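Local coordinates for vesicular integral-membrane protein VIP36 (Canis lupus familiaris, PDB 2DUP), which acts as an intracellular lectin of the early secretory pathway, binding high-mannose glycans and taking part in the transport and sorting of the glycoproteins that carry them, at residues Pro127-Met132 against Lys189-Ile194; His107-Phe112 against Val131-Gly136. All blocks are in the same frame, centred on the assembly; numbering follows the deposited sequence.

Contact 1: Pro127-Met132 against Lys189-Ile194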
loop_
_atom_site.group_PDB
_atom_site.type_symbol
_atom_site.label_atom_id
_atom_site.label_comp_id
_atom_site.label_asym_id
_atom_site.label_seq_id
_atom_site.Cartn_x
_atom_site.Cartn_y
_atom_site.Cartn_z
ATOM N N PRO A 127 -2.117 -6.660 13.961
ATOM C CA PRO A 127 -1.484 -6.173 12.722
ATOM C C PRO A 127 -0.854 -4.775 12.834
ATOM O O PRO A 127 -1.280 -3.969 13.647
ATOM C CB PRO A 127 -2.627 -6.179 11.706
ATOM C CG PRO A 127 -3.697 -7.076 12.316
ATOM C CD PRO A 127 -3.564 -6.873 13.789
ATOM N N TYR A 128 0.151 -4.508 12.002
ATOM C CA TYR A 128 0.999 -3.316 12.144
ATOM C C TYR A 128 1.160 -2.622 10.800
ATOM O O TYR A 128 1.610 -3.243 9.815
ATOM C CB TYR A 128 2.375 -3.706 12.736
ATOM C CG TYR A 128 3.155 -2.509 13.242
ATOM C CD1 TYR A 128 2.917 -1.986 14.506
ATOM C CD2 TYR A 128 4.094 -1.880 12.439
ATOM C CE1 TYR A 128 3.593 -0.876 14.952
ATOM C CE2 TYR A 128 4.781 -0.749 12.881
ATOM C CZ TYR A 128 4.530 -0.265 14.140
ATOM O OH TYR A 128 5.218 0.838 14.598
ATOM N N ILE A 129 0.767 -1.349 10.746
ATOM C CA ILE A 129 0.877 -0.565 9.520
ATOM C C ILE A 129 2.142 0.269 9.624
ATOM O O ILE A 129 2.331 0.909 10.630
ATOM C CB ILE A 129 -0.354 0.343 9.256
ATOM C CG1 ILE A 129 -1.634 -0.495 9.134
ATOM C CG2 ILE A 129 -0.157 1.169 7.977
ATOM C CD1 ILE A 129 -2.876 0.348 8.857
ATOM N N SER A 130 3.024 0.215 8.617
ATOM C CA SER A 130 4.268 1.015 8.651
ATOM C C SER A 130 4.621 1.552 7.281
ATOM O O SER A 130 4.076 1.126 6.262
ATOM C CB SER A 130 5.438 0.204 9.177
ATOM O OG SER A 130 5.662 -0.894 8.329
ATOM N N VAL A 131 5.552 2.486 7.260
ATOM C CA VAL A 131 5.927 3.133 6.024
ATOM C C VAL A 131 7.419 2.907 5.826
ATOM O O VAL A 131 8.161 2.793 6.795
ATOM C CB VAL A 131 5.531 4.634 6.023
ATOM C CG1 VAL A 131 5.964 5.330 7.333
ATOM C CG2 VAL A 131 6.142 5.356 4.841
ATOM N N MET A 132 7.853 2.814 4.575
ATOM C CA MET A 132 9.275 2.658 4.309
ATOM C C MET A 132 9.572 3.440 3.061
ATOM O O MET A 132 8.815 3.340 2.107
ATOM C CB MET A 132 9.617 1.178 4.080
ATOM C CG MET A 132 11.076 0.902 3.660
ATOM S SD MET A 132 11.276 -0.894 3.505
ATOM C CE MET A 132 12.960 -1.051 2.848
ATOM N N LYS A 189 -8.772 7.950 11.598
ATOM C CA LYS A 189 -8.009 7.912 12.818
ATOM C C LYS A 189 -6.522 7.952 12.448
ATOM O O LYS A 189 -6.075 7.222 11.561
ATOM C CB LYS A 189 -8.321 6.620 13.542
ATOM C CG LYS A 189 -7.413 6.298 14.709
ATOM C CD LYS A 189 -7.923 5.063 15.425
ATOM C CE LYS A 189 -7.175 4.817 16.714
ATOM N NZ LYS A 189 -5.765 4.378 16.460
ATOM N N ASN A 190 -5.735 8.770 13.146
ATOM C CA ASN A 190 -4.343 8.859 12.774
ATOM C C ASN A 190 -3.581 7.580 13.094
ATOM O O ASN A 190 -3.935 6.803 13.970
ATOM C CB ASN A 190 -3.646 10.096 13.361
ATOM C CG ASN A 190 -2.193 10.275 12.812
ATOM O OD1 ASN A 190 -1.224 10.213 13.591
ATOM N ND2 ASN A 190 -2.047 10.439 11.470
ATOM N N CYS A 191 -2.536 7.369 12.327
ATOM C CA CYS A 191 -1.720 6.196 12.431
ATOM C C CYS A 191 -0.294 6.724 12.311
ATOM O O CYS A 191 0.495 6.550 13.206
ATOM C CB CYS A 191 -2.107 5.243 11.295
ATOM S SG CYS A 191 -1.110 3.760 11.109
ATOM N N ILE A 192 -0.026 7.465 11.238
ATOM C CA ILE A 192 1.308 7.947 10.944
ATOM C C ILE A 192 1.249 9.378 10.467
ATOM O O ILE A 192 0.419 9.694 9.629
ATOM C CB ILE A 192 1.972 7.106 9.818
ATOM C CG1 ILE A 192 2.223 5.671 10.283
ATOM C CG2 ILE A 192 3.261 7.755 9.358
ATOM C CD1 ILE A 192 2.559 4.689 9.112
ATOM N N ASP A 193 2.129 10.232 10.976
ATOM C CA ASP A 193 2.232 11.598 10.454
ATOM C C ASP A 193 3.703 12.051 10.589
ATOM O O ASP A 193 4.178 12.315 11.700
ATOM C CB ASP A 193 1.256 12.567 11.205
ATOM C CG ASP A 193 0.879 13.827 10.377
ATOM O OD1 ASP A 193 1.364 14.040 9.252
ATOM O OD2 ASP A 193 0.050 14.632 10.844
ATOM N N ILE A 194 4.416 12.093 9.468
ATOM C CA ILE A 194 5.835 12.490 9.454
ATOM C C ILE A 194 6.072 13.491 8.353
ATOM O O ILE A 194 5.270 13.588 7.412
ATOM C CB ILE A 194 6.793 11.272 9.223
ATOM C CG1 ILE A 194 6.502 10.579 7.904
ATOM C CG2 ILE A 194 6.696 10.264 10.368
ATOM C CD1 ILE A 194 7.237 9.252 7.746
#

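Contact 2: His107-Phe112 against Val131-Gly136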
loop_
_atom_site.group_PDB
_atom_site.type_symbol
_atom_site.label_atom_id
_atom_site.label_comp_id
_atom_site.label_asym_id
_atom_site.label_seq_id
_atom_site.Cartn_x
_atom_site.Cartn_y
_atom_site.Cartn_z
ATOM N N HIS A 107 12.456 1.516 -5.337
ATOM C CA HIS A 107 12.717 2.945 -5.289
ATOM C C HIS A 107 11.382 3.625 -5.018
ATOM O O HIS A 107 10.467 3.464 -5.776
ATOM C CB HIS A 107 13.349 3.406 -6.619
ATOM C CG HIS A 107 14.660 2.739 -6.921
ATOM N ND1 HIS A 107 15.869 3.397 -6.840
ATOM C CD2 HIS A 107 14.955 1.466 -7.284
ATOM C CE1 HIS A 107 16.852 2.556 -7.131
ATOM N NE2 HIS A 107 16.327 1.382 -7.417
ATOM N N GLY A 108 11.253 4.328 -3.894
ATOM C CA GLY A 108 10.020 5.083 -3.604
ATOM C C GLY A 108 9.469 4.713 -2.253
ATOM O O GLY A 108 10.219 4.460 -1.314
ATOM N N LEU A 109 8.152 4.646 -2.179
ATOM C CA LEU A 109 7.410 4.569 -0.923
ATOM C C LEU A 109 6.636 3.267 -0.804
ATOM O O LEU A 109 5.956 2.887 -1.722
ATOM C CB LEU A 109 6.367 5.726 -0.900
ATOM C CG LEU A 109 5.353 5.777 0.258
ATOM C CD1 LEU A 109 6.111 5.994 1.529
ATOM C CD2 LEU A 109 4.313 6.930 0.079
ATOM N N ALA A 110 6.664 2.643 0.360
ATOM C CA ALA A 110 5.778 1.524 0.655
ATOM C C ALA A 110 4.987 1.772 1.918
ATOM O O ALA A 110 5.501 2.362 2.887
ATOM C CB ALA A 110 6.582 0.225 0.806
ATOM N N ILE A 111 3.716 1.369 1.895
ATOM C CA ILE A 111 2.921 1.325 3.105
ATOM C C ILE A 111 2.579 -0.125 3.338
ATOM O O ILE A 111 1.945 -0.753 2.486
ATOM C CB ILE A 111 1.647 2.227 3.046
ATOM C CG1 ILE A 111 1.996 3.673 2.657
ATOM C CG2 ILE A 111 0.873 2.194 4.374
ATOM C CD1 ILE A 111 1.855 3.884 1.180
ATOM N N PHE A 112 3.025 -0.678 4.464
ATOM C CA PHE A 112 2.858 -2.105 4.686
ATOM C C PHE A 112 1.757 -2.321 5.700
ATOM O O PHE A 112 1.750 -1.703 6.749
ATOM C CB PHE A 112 4.110 -2.795 5.203
ATOM C CG PHE A 112 5.324 -2.639 4.327
ATOM C CD1 PHE A 112 5.269 -2.879 2.951
ATOM C CD2 PHE A 112 6.543 -2.321 4.901
ATOM C CE1 PHE A 112 6.413 -2.745 2.157
ATOM C CE2 PHE A 112 7.710 -2.204 4.104
ATOM C CZ PHE A 112 7.636 -2.420 2.747
ATOM N N VAL A 131 5.552 2.486 7.260
ATOM C CA VAL A 131 5.927 3.133 6.024
ATOM C C VAL A 131 7.419 2.907 5.826
ATOM O O VAL A 131 8.161 2.793 6.795
ATOM C CB VAL A 131 5.531 4.634 6.023
ATOM C CG1 VAL A 131 5.964 5.330 7.333
ATOM C CG2 VAL A 131 6.142 5.356 4.841
ATOM N N MET A 132 7.853 2.814 4.575
ATOM C CA MET A 132 9.275 2.658 4.309
ATOM C C MET A 132 9.572 3.440 3.061
ATOM O O MET A 132 8.815 3.340 2.107
ATOM C CB MET A 132 9.617 1.178 4.080
ATOM C CG MET A 132 11.076 0.902 3.660
ATOM S SD MET A 132 11.276 -0.894 3.505
ATOM C CE MET A 132 12.960 -1.051 2.848
ATOM N N VAL A 133 10.662 4.198 3.079
ATOM C CA VAL A 133 11.129 4.936 1.919
ATOM C C VAL A 133 12.497 4.339 1.481
ATOM O O VAL A 133 13.350 4.057 2.313
ATOM C CB VAL A 133 11.196 6.452 2.217
ATOM C CG1 VAL A 133 11.887 7.259 1.068
ATOM C CG2 VAL A 133 9.770 6.979 2.460
ATOM N N ASN A 134 12.665 4.093 0.192
ATOM C CA ASN A 134 13.781 3.288 -0.268
ATOM C C ASN A 134 14.319 3.949 -1.517
ATOM O O ASN A 134 13.575 4.506 -2.280
ATOM C CB ASN A 134 13.306 1.831 -0.503
ATOM C CG ASN A 134 14.430 0.805 -0.495
ATOM O OD1 ASN A 134 15.611 1.130 -0.606
ATOM N ND2 ASN A 134 14.055 -0.457 -0.376
ATOM N N ASN A 135 15.645 3.941 -1.648
ATOM C CA ASN A 135 16.391 4.514 -2.749
ATOM C C ASN A 135 17.091 3.357 -3.502
ATOM O O ASN A 135 18.065 3.576 -4.196
ATOM C CB ASN A 135 17.452 5.493 -2.166
ATOM C CG ASN A 135 18.621 4.752 -1.403
ATOM O OD1 ASN A 135 18.403 3.678 -0.797
ATOM N ND2 ASN A 135 19.870 5.321 -1.460
ATOM N N GLY A 136 16.610 2.125 -3.314
ATOM C CA GLY A 136 17.226 0.935 -3.933
ATOM C C GLY A 136 18.085 0.087 -3.006
ATOM O O GLY A 136 18.300 -1.086 -3.290
#

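Contact 1: Pro127-Met132 against Lys189-Ile194
Val-131 and Ile-129 of one strand meet Ile-192, Ile-194 and Cys-191 of another across the interior of the L-type lectin beta-sandwich, where the seven-stranded sheet holding Pro127-Met132 packs face to face on the sheet holding Lys189-Ile194. The two strands run in nearly the same direction, 21° apart, but with 7.8 Å between their axes they are too distant to pair as neighbours, and apolar side chains fill the gap. CG1 of Val-131 meets two isoleucines. This methyl is set between the backbone N and the carbonyl carbon (chi1 48°). It lies 3.9 Å from CD1 of Ile-192, the two side chains crossing at a slant. CG1 of Val-131 also meets CD1 of Ile-194 tip to tip at 4.1 Å. The CG1-CD1 branch of Ile-192 reaches on to the backbone, with CD1 4.1 Å from CA of Ser-130, whose own CB turns to the outer side of the sheet, where the calcium site lies. A classic beta bulge opposite Val-178 explains why neighbouring residues, Cys-191 and Ile-192, both face the core. Around this layer, Ala-152 touches Val-131, Ile-192 and Ile-194, while Leu-176 also packs on Val-131. Cys-191 is disulfide-bonded to Cys-154 on the strand beside 128-135, a covalent tie between the two sheets. SG of Cys-191, anti to the backbone N (chi1 174°), points across the interior and comes 4.0 Å from CB of Ile-129.

Contact 2: His107-Phe112 against Val131-Gly136
The imidazole of His-107 carries Gly-136 over one face: the glycine CA sits 3.5 Å above the ring plane, displaced toward the rim, in a CH-pi contact. The Phe-112 ring is met at its edge instead, where SD of Met-132 lies in the ring plane, 3.8 Å from CE2, a Met-aromatic contact. With CG anti to the backbone N (chi1 175°), Met-132 lays SD beside this edge, and its extended chain then carries CE away from the partner strand. Tyr-140 and Phe-100 add further aromatic contacts to Phe-112. Between these ends the strands are antiparallel neighbours in the seven-stranded sheet of the lectin sandwich. Gly-108 and Asn-134 form one hydrogen-bonded pair, Ala-110 and Met-132 the next. The bond from Ala-110 N to Met-132 O is 2.9 Å long and nearly straight, 167° at the hydrogen, whereas the return bond from Met-132 N to Ala-110 O is more bent. On the core-facing side Leu-109 spans two valines: its CD1 is pressed to 3.4 Å from CG2 of Val-131, tighter than usual, and stands 3.9 Å from CG2 of Val-133. Asn-134 gives its ND2 to Leu-138 O and weakly accepts Gly-136 N at OD1. Asn-135, an N-glycosylation site of the protein, turns its side chain to the opposite face.

Overall arrangement
Contacts 1 and 2 have centres about 13 Å apart and share Val-131 and Met-132 on strand 128-135. Along the chain, 107-112 comes first, then the shared strand, and 189-194 last, all in the L-type lectin domain. Contact 2 joins neighbouring strands within one sheet; contact 1 joins that sheet to the one opposite, which Ile-129 and Val-131 of the shared strand face. The contacts meet directly where Ser-130 O lies 2.8 Å from Phe-112 N, a probable hydrogen bond, and where Ile-129 packs on Ile-111. Strand 109-114 runs on to Asp-114, a calcium-binding residue, and the side chain of Phe-112 is about 8 Å from that of carbohydrate-binding His-142, so contact 2 lies close to the binding site.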